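Local coordinates for protein ftsY (Mycoplasma mycoides, PDB 1ZU4) that probably serves as a receptor for the signal recognition particle, its NG part joining a helical bundle to an SRP54-type P-loop domain, at residues Q151-I156 against L166-K171; K135-A140 against I184-E189. All blocks are in the same frame, centred on the assembly; numbering follows the deposited sequence.

Contact 1 of 2, residues Q151-I156 against L166-K171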
ATOM      1  N   GLN A 151      13.674  -6.418 -15.582  1.00 32.10           N
ATOM      2  CA  GLN A 151      12.371  -6.861 -15.074  1.00 33.17           C
ATOM      3  C   GLN A 151      11.219  -6.232 -15.834  1.00 32.64           C
ATOM      4  O   GLN A 151      10.328  -6.935 -16.299  1.00 32.81           O
ATOM      5  CB  GLN A 151      12.219  -6.545 -13.583  1.00 33.47           C
ATOM      6  CG  GLN A 151      13.046  -7.420 -12.679  1.00 37.87           C
ATOM      7  CD  GLN A 151      13.118  -6.905 -11.260  1.00 41.72           C
ATOM      8  OE1 GLN A 151      12.136  -6.370 -10.722  1.00 45.36           O
ATOM      9  NE2 GLN A 151      14.281  -7.072 -10.633  1.00 41.82           N
ATOM     10  N   LEU A 152      11.229  -4.902 -15.931  1.00 31.91           N
ATOM     11  CA  LEU A 152      10.199  -4.181 -16.658  1.00 31.83           C
ATOM     12  C   LEU A 152      10.032  -4.688 -18.094  1.00 33.45           C
ATOM     13  O   LEU A 152       8.899  -4.908 -18.559  1.00 32.44           O
ATOM     14  CB  LEU A 152      10.484  -2.680 -16.601  1.00 30.73           C
ATOM     15  CG  LEU A 152      10.206  -2.105 -15.213  1.00 27.91           C
ATOM     16  CD1 LEU A 152      10.596  -0.623 -15.126  1.00 28.59           C
ATOM     17  CD2 LEU A 152       8.745  -2.330 -14.787  1.00 28.16           C
ATOM     18  N   GLU A 153      11.163  -4.900 -18.779  1.00 35.52           N
ATOM     19  CA  GLU A 153      11.174  -5.473 -20.143  1.00 36.95           C
ATOM     20  C   GLU A 153      10.526  -6.853 -20.207  1.00 38.34           C
ATOM     21  O   GLU A 153       9.736  -7.116 -21.123  1.00 37.54           O
ATOM     22  CB  GLU A 153      12.590  -5.588 -20.690  1.00 36.92           C
ATOM     23  CG  GLU A 153      13.137  -4.309 -21.242  1.00 37.72           C
ATOM     24  CD  GLU A 153      14.626  -4.365 -21.306  1.00 39.14           C
ATOM     25  OE1 GLU A 153      15.230  -5.152 -20.538  1.00 42.61           O
ATOM     26  OE2 GLU A 153      15.201  -3.633 -22.126  1.00 41.17           O
ATOM     27  N   GLU A 154      10.886  -7.708 -19.247  1.00 39.99           N
ATOM     28  CA  GLU A 154      10.294  -9.036 -19.088  1.00 43.09           C
ATOM     29  C   GLU A 154       8.787  -8.897 -19.017  1.00 44.27           C
ATOM     30  O   GLU A 154       8.098  -9.320 -19.945  1.00 44.77           O
ATOM     31  CB  GLU A 154      10.804  -9.735 -17.823  1.00 43.25           C
ATOM     32  CG  GLU A 154      10.471 -11.252 -17.743  1.00 47.12           C
ATOM     33  CD  GLU A 154      10.456 -11.805 -16.302  1.00 52.19           C
ATOM     34  OE1 GLU A 154      11.139 -11.220 -15.417  1.00 54.38           O
ATOM     35  OE2 GLU A 154       9.757 -12.832 -16.054  1.00 53.26           O
ATOM     36  N   TRP A 155       8.300  -8.268 -17.937  1.00 45.53           N
ATOM     37  CA  TRP A 155       6.867  -8.101 -17.677  1.00 46.99           C
ATOM     38  C   TRP A 155       6.115  -7.540 -18.889  1.00 47.52           C
ATOM     39  O   TRP A 155       4.957  -7.909 -19.123  1.00 47.69           O
ATOM     40  CB  TRP A 155       6.628  -7.161 -16.490  1.00 47.50           C
ATOM     41  CG  TRP A 155       6.856  -7.721 -15.109  1.00 49.44           C
ATOM     42  CD1 TRP A 155       8.002  -7.648 -14.385  1.00 51.66           C
ATOM     43  CD2 TRP A 155       5.894  -8.376 -14.267  1.00 50.80           C
ATOM     44  NE1 TRP A 155       7.830  -8.230 -13.153  1.00 51.77           N
ATOM     45  CE2 TRP A 155       6.546  -8.690 -13.055  1.00 50.94           C
ATOM     46  CE3 TRP A 155       4.546  -8.736 -14.423  1.00 51.21           C
ATOM     47  CZ2 TRP A 155       5.902  -9.350 -11.998  1.00 51.55           C
ATOM     48  CZ3 TRP A 155       3.906  -9.397 -13.365  1.00 51.63           C
ATOM     49  CH2 TRP A 155       4.588  -9.693 -12.170  1.00 50.65           C
ATOM     50  N   ILE A 156       6.773  -6.644 -19.633  1.00 47.90           N
ATOM     51  CA  ILE A 156       6.213  -6.008 -20.829  1.00 48.70           C
ATOM     52  C   ILE A 156       5.888  -7.052 -21.895  1.00 49.48           C
ATOM     53  O   ILE A 156       4.750  -7.143 -22.365  1.00 49.70           O
ATOM     54  CB  ILE A 156       7.192  -4.957 -21.437  1.00 48.72           C
ATOM     55  CG1 ILE A 156       7.277  -3.691 -20.565  1.00 48.74           C
ATOM     56  CG2 ILE A 156       6.819  -4.616 -22.894  1.00 48.58           C
ATOM     57  CD1 ILE A 156       6.153  -2.702 -20.744  1.00 48.41           C
ATOM     58  N   LEU A 166       7.153   1.123 -22.597  1.00 25.54           N
ATOM     59  CA  LEU A 166       8.308   1.360 -21.700  1.00 24.65           C
ATOM     60  C   LEU A 166       9.346   2.255 -22.342  1.00 24.15           C
ATOM     61  O   LEU A 166       9.782   1.994 -23.488  1.00 23.54           O
ATOM     62  CB  LEU A 166       9.018   0.037 -21.381  1.00 25.06           C
ATOM     63  CG  LEU A 166      10.210   0.139 -20.416  1.00 25.73           C
ATOM     64  CD1 LEU A 166       9.740   0.269 -18.964  1.00 22.84           C
ATOM     65  CD2 LEU A 166      11.128  -1.040 -20.565  1.00 24.21           C
ATOM     66  N   VAL A 167       9.766   3.273 -21.594  1.00 22.78           N
ATOM     67  CA  VAL A 167      10.936   4.086 -21.948  1.00 23.07           C
ATOM     68  C   VAL A 167      12.061   3.759 -20.964  1.00 23.05           C
ATOM     69  O   VAL A 167      11.837   3.655 -19.747  1.00 22.18           O
ATOM     70  CB  VAL A 167      10.594   5.631 -21.950  1.00 22.67           C
ATOM     71  CG1 VAL A 167      11.826   6.473 -22.152  1.00 23.29           C
ATOM     72  CG2 VAL A 167       9.583   5.943 -23.064  1.00 24.34           C
ATOM     73  N   LYS A 168      13.271   3.595 -21.467  1.00 22.58           N
ATOM     74  CA  LYS A 168      14.398   3.231 -20.591  1.00 24.06           C
ATOM     75  C   LYS A 168      15.664   3.990 -21.009  1.00 24.90           C
ATOM     76  O   LYS A 168      15.654   4.705 -21.998  1.00 25.05           O
ATOM     77  CB  LYS A 168      14.646   1.717 -20.635  1.00 23.85           C
ATOM     78  CG  LYS A 168      14.753   1.153 -22.047  1.00 24.87           C
ATOM     79  CD  LYS A 168      15.350  -0.239 -22.056  1.00 28.55           C
ATOM     80  CE  LYS A 168      15.329  -0.837 -23.448  1.00 30.82           C
ATOM     81  NZ  LYS A 168      16.527  -1.730 -23.617  1.00 32.61           N
ATOM     82  N   ALA A 169      16.728   3.821 -20.232  1.00 27.01           N
ATOM     83  CA  ALA A 169      18.067   4.339 -20.531  1.00 29.17           C
ATOM     84  C   ALA A 169      18.788   3.453 -21.561  1.00 30.95           C
ATOM     85  O   ALA A 169      18.715   2.211 -21.483  1.00 30.27           O
ATOM     86  CB  ALA A 169      18.874   4.367 -19.242  1.00 28.16           C
ATOM     87  N   ASN A 170      19.488   4.091 -22.505  1.00 33.54           N
ATOM     88  CA  ASN A 170      20.331   3.379 -23.498  1.00 35.59           C
ATOM     89  C   ASN A 170      21.803   3.332 -23.045  1.00 36.27           C
ATOM     90  O   ASN A 170      22.647   2.635 -23.647  1.00 37.10           O
ATOM     91  CB  ASN A 170      20.187   4.006 -24.913  1.00 36.85           C
ATOM     92  CG  ASN A 170      20.256   5.559 -24.902  1.00 40.19           C
ATOM     93  OD1 ASN A 170      21.167   6.165 -24.314  1.00 44.08           O
ATOM     94  ND2 ASN A 170      19.283   6.197 -25.564  1.00 42.46           N
ATOM     95  N   LYS A 171      22.094   4.072 -21.974  1.00 36.35           N
ATOM     96  CA  LYS A 171      23.437   4.210 -21.437  1.00 36.87           C
ATOM     97  C   LYS A 171      23.566   3.492 -20.086  1.00 36.81           C
ATOM     98  O   LYS A 171      22.569   3.202 -19.431  1.00 36.42           O
ATOM     99  CB  LYS A 171      23.792   5.698 -21.315  1.00 37.71           C
ATOM    100  CG  LYS A 171      25.184   5.988 -20.757  1.00 40.41           C
ATOM    101  CD  LYS A 171      26.307   5.707 -21.816  1.00 44.89           C
ATOM    102  CE  LYS A 171      27.412   4.766 -21.186  1.00 46.31           C
ATOM    103  NZ  LYS A 171      27.807   5.287 -19.764  1.00 49.38           N
TER

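Contact 2 of 2, residues K135-A140 against I184-E189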
ATOM      1  N   LYS A 135      -4.144   4.128 -21.885  1.00 18.55           N
ATOM      2  CA  LYS A 135      -2.854   4.031 -22.561  1.00 18.34           C
ATOM      3  C   LYS A 135      -1.733   4.393 -21.568  1.00 18.18           C
ATOM      4  O   LYS A 135      -1.682   5.520 -21.060  1.00 16.67           O
ATOM      5  CB  LYS A 135      -2.848   4.947 -23.801  1.00 19.53           C
ATOM      6  CG  LYS A 135      -1.800   4.613 -24.829  1.00 22.29           C
ATOM      7  CD  LYS A 135      -1.751   5.662 -25.954  1.00 26.49           C
ATOM      8  CE  LYS A 135      -0.499   5.460 -26.778  1.00 27.70           C
ATOM      9  NZ  LYS A 135      -0.551   6.300 -28.009  1.00 30.90           N
ATOM     10  N   VAL A 136      -0.875   3.415 -21.265  1.00 18.94           N
ATOM     11  CA  VAL A 136       0.076   3.511 -20.138  1.00 19.80           C
ATOM     12  C   VAL A 136       1.533   3.460 -20.578  1.00 19.93           C
ATOM     13  O   VAL A 136       1.934   2.614 -21.370  1.00 18.70           O
ATOM     14  CB  VAL A 136      -0.137   2.424 -19.049  1.00 20.50           C
ATOM     15  CG1 VAL A 136       0.784   2.683 -17.818  1.00 18.87           C
ATOM     16  CG2 VAL A 136      -1.573   2.421 -18.569  1.00 19.50           C
ATOM     17  N   LEU A 137       2.320   4.377 -20.021  1.00 19.20           N
ATOM     18  CA  LEU A 137       3.745   4.431 -20.276  1.00 18.35           C
ATOM     19  C   LEU A 137       4.494   4.311 -18.946  1.00 16.96           C
ATOM     20  O   LEU A 137       4.108   4.918 -17.975  1.00 16.32           O
ATOM     21  CB  LEU A 137       4.092   5.757 -20.956  1.00 18.22           C
ATOM     22  CG  LEU A 137       5.568   5.933 -21.365  1.00 19.28           C
ATOM     23  CD1 LEU A 137       6.000   4.912 -22.431  1.00 18.60           C
ATOM     24  CD2 LEU A 137       5.812   7.355 -21.857  1.00 17.28           C
ATOM     25  N   ILE A 138       5.539   3.490 -18.931  1.00 17.38           N
ATOM     26  CA  ILE A 138       6.457   3.344 -17.802  1.00 17.68           C
ATOM     27  C   ILE A 138       7.822   3.965 -18.136  1.00 18.06           C
ATOM     28  O   ILE A 138       8.364   3.782 -19.261  1.00 16.45           O
ATOM     29  CB  ILE A 138       6.675   1.852 -17.464  1.00 17.99           C
ATOM     30  CG1 ILE A 138       5.362   1.213 -16.966  1.00 19.17           C
ATOM     31  CG2 ILE A 138       7.775   1.655 -16.445  1.00 16.45           C
ATOM     32  CD1 ILE A 138       5.335  -0.290 -17.181  1.00 18.36           C
ATOM     33  N   ALA A 139       8.363   4.687 -17.144  1.00 17.71           N
ATOM     34  CA  ALA A 139       9.681   5.279 -17.216  1.00 18.37           C
ATOM     35  C   ALA A 139      10.490   4.506 -16.261  1.00 18.49           C
ATOM     36  O   ALA A 139      10.338   4.673 -15.056  1.00 18.82           O
ATOM     37  CB  ALA A 139       9.683   6.823 -16.803  1.00 18.24           C
ATOM     38  N   ALA A 140      11.358   3.660 -16.802  1.00 18.08           N
ATOM     39  CA  ALA A 140      12.338   2.882 -16.044  1.00 17.02           C
ATOM     40  C   ALA A 140      13.479   3.761 -15.518  1.00 17.71           C
ATOM     41  O   ALA A 140      14.639   3.632 -15.969  1.00 15.25           O
ATOM     42  CB  ALA A 140      12.915   1.775 -16.947  1.00 16.88           C
ATOM     43  N   ILE A 184       8.366  11.822 -20.722  1.00 21.92           N
ATOM     44  CA  ILE A 184       7.383  12.880 -20.694  1.00 24.68           C
ATOM     45  C   ILE A 184       7.033  13.356 -22.091  1.00 25.46           C
ATOM     46  O   ILE A 184       5.856  13.608 -22.372  1.00 24.38           O
ATOM     47  CB  ILE A 184       7.768  14.015 -19.748  1.00 25.00           C
ATOM     48  CG1 ILE A 184       6.940  13.905 -18.473  1.00 26.60           C
ATOM     49  CG2 ILE A 184       7.556  15.366 -20.408  1.00 27.64           C
ATOM     50  CD1 ILE A 184       5.541  14.573 -18.543  1.00 29.46           C
ATOM     51  N   LYS A 185       8.066  13.423 -22.940  1.00 26.12           N
ATOM     52  CA  LYS A 185       7.988  13.794 -24.333  1.00 27.68           C
ATOM     53  C   LYS A 185       7.056  12.847 -25.124  1.00 27.64           C
ATOM     54  O   LYS A 185       6.089  13.285 -25.754  1.00 28.78           O
ATOM     55  CB  LYS A 185       9.420  13.797 -24.912  1.00 27.71           C
ATOM     56  CG  LYS A 185       9.538  14.306 -26.360  1.00 31.67           C
ATOM     57  CD  LYS A 185      10.882  13.930 -26.982  1.00 34.67           C
ATOM     58  CE  LYS A 185      10.760  13.824 -28.519  1.00 39.17           C
ATOM     59  NZ  LYS A 185      10.374  15.143 -29.203  1.00 39.12           N
ATOM     60  N   LYS A 186       7.354  11.550 -25.081  1.00 26.67           N
ATOM     61  CA  LYS A 186       6.496  10.528 -25.662  1.00 26.28           C
ATOM     62  C   LYS A 186       5.053  10.605 -25.108  1.00 26.71           C
ATOM     63  O   LYS A 186       4.088  10.512 -25.869  1.00 27.86           O
ATOM     64  CB  LYS A 186       7.108   9.156 -25.345  1.00 24.53           C
ATOM     65  CG  LYS A 186       6.399   7.990 -25.900  1.00 24.38           C
ATOM     66  CD  LYS A 186       7.340   6.787 -25.859  1.00 24.44           C
ATOM     67  CE  LYS A 186       6.662   5.528 -26.298  1.00 27.04           C
ATOM     68  NZ  LYS A 186       6.051   5.701 -27.640  1.00 29.05           N
ATOM     69  N   ALA A 187       4.911  10.787 -23.794  1.00 27.05           N
ATOM     70  CA  ALA A 187       3.604  10.650 -23.140  1.00 27.89           C
ATOM     71  C   ALA A 187       2.667  11.765 -23.546  1.00 27.93           C
ATOM     72  O   ALA A 187       1.469  11.534 -23.816  1.00 25.97           O
ATOM     73  CB  ALA A 187       3.737  10.567 -21.601  1.00 27.95           C
ATOM     74  N   LYS A 188       3.253  12.957 -23.626  1.00 29.95           N
ATOM     75  CA  LYS A 188       2.576  14.168 -24.060  1.00 31.63           C
ATOM     76  C   LYS A 188       2.220  14.124 -25.541  1.00 32.26           C
ATOM     77  O   LYS A 188       1.132  14.567 -25.927  1.00 34.08           O
ATOM     78  CB  LYS A 188       3.437  15.401 -23.745  1.00 32.37           C
ATOM     79  CG  LYS A 188       2.771  16.724 -24.128  1.00 34.91           C
ATOM     80  CD  LYS A 188       3.608  17.922 -23.705  1.00 41.10           C
ATOM     81  CE  LYS A 188       2.755  19.228 -23.807  1.00 44.21           C
ATOM     82  NZ  LYS A 188       1.450  19.090 -23.023  1.00 44.84           N
ATOM     83  N   GLU A 189       3.118  13.599 -26.368  1.00 32.03           N
ATOM     84  CA  GLU A 189       2.952  13.635 -27.821  1.00 31.53           C
ATOM     85  C   GLU A 189       2.015  12.562 -28.406  1.00 30.45           C
ATOM     86  O   GLU A 189       1.388  12.773 -29.463  1.00 30.08           O
ATOM     87  CB  GLU A 189       4.309  13.534 -28.500  1.00 31.82           C
ATOM     88  CG  GLU A 189       5.199  14.763 -28.302  1.00 36.26           C
ATOM     89  CD  GLU A 189       6.608  14.539 -28.826  1.00 40.49           C
ATOM     90  OE1 GLU A 189       6.865  13.462 -29.433  1.00 40.44           O
ATOM     91  OE2 GLU A 189       7.461  15.442 -28.627  1.00 44.38           O
TER

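Contact 1 of 2, residues Q151-I156 against L166-K171
Lys-168 NZ donates a hydrogen bond of 2.8 Å to Glu-153 OE2, and the opposite charges make the pair a salt bridge. The ammonium meets the oxygen nearly in line with its C-O bond, and the two side chains cross at about a right angle, the glutamate extended beyond CG and the lysine bending at its last torsion. With CG of Lys-168 placed between the backbone N and the carbonyl carbon (chi1 50°), the long side chain reaches from the backbone just after Leu-166 and Val-167 across to the helix. Long, flexible charged residues suit this solvent-facing side, where Lys-168 is exposed and Glu-153 partly so.

Next to the ion pair, Leu-166 fills the angle between helix and strand, each part of its side chain meeting a different residue. Its CD1 lies 3.9 Å from Leu-152 CB, while CD2 stands 3.9 Å from Glu-153 CG, so the glutamate offers a methylene to the leucine and its carboxylate to the lysine. One turn along the helix from Leu-152, Ile-156 CD1 comes to 4.0 Å from Leu-166 CB. Leucine suits the place because its two methyls diverge, and Leu-152 and Ile-156 answer it with apolar carbons.

The contact joins the helix and second strand of the beta-alpha-beta unit formed by strand 136-140, helix 146-156 and strand 164-167. Leu-152 also packs on Leu-122 of helix 118-131, and both leucines reach Ile-138 of strand 136-140, whereas Val-167 packs against helix 176-189. Strand 164-167 is itself an outermost strand of the sheet.

Contact 2 of 2, residues K135-A140 against I184-E189
Leu-137 stands out from its strand toward the helix and divides its two methyls between neighbouring residues there. CD2 sits 3.8 Å from Ala-187 CB, and CD1 lies 4.0 Å from Lys-186 CE. The lysine passes the leucine at a slant, its CB and CG next to CD2 and its CD and CE next to CD1, so a run of methylenes covers both branches. This course follows from the first torsion of Lys-186, which sets CG opposite the backbone N (chi1 -178°), and from the straight chain beyond it. A turn at chi4 (55°) then swings the ammonium aside to a hydrogen bond with Gln-190 OE1, with a weak one to Tyr-192 OH.

Each residue type fits its task. Leucine gives the strand a branched apolar side chain, and alanine is short enough for the backbones to approach, Leu-137 CA lying 6.8 Å from Ala-187 CA. Lysine is apolar along its methylenes and polar at its end, so one residue can cover the leucine and still place its charge among polar partners. Lys-135 NZ lies 6.6 Å from Lys-186 NZ, but it too has partners, bonding to Gln-190 O and making a cation-pi contact with Tyr-192.

Helix 176-189 links strand 164-167 to strand 194-198, and strand 136-140 lies between those two in the sheet. The helix thus belongs to a beta-alpha-beta crossover that skips one strand and packs against the strand it skips, an arrangement found in parallel alpha/beta folds, among them the P-loop domains.

In the fold
The two contacts pack helices against adjacent parallel strands of one sheet, with contact 1 nested in the chain loop that contact 2 closes. Their centres are about 13 Å apart. Strands 136-140 and 164-167 are tied by probable backbone hydrogen bonds between Val-167 and both Ile-138 and Ala-140, which couple the contacts directly. Contact 1 lies at the surface, on the edge strand, and adds a salt bridge to its apolar packing. Contact 2 is buried, the smaller of the two, and has no hydrogen bond between its segments: the lysine there contributes methylenes and takes its polar partners elsewhere. Val-167 also packs on Lys-186, joining the strand of one contact to the helix of the other.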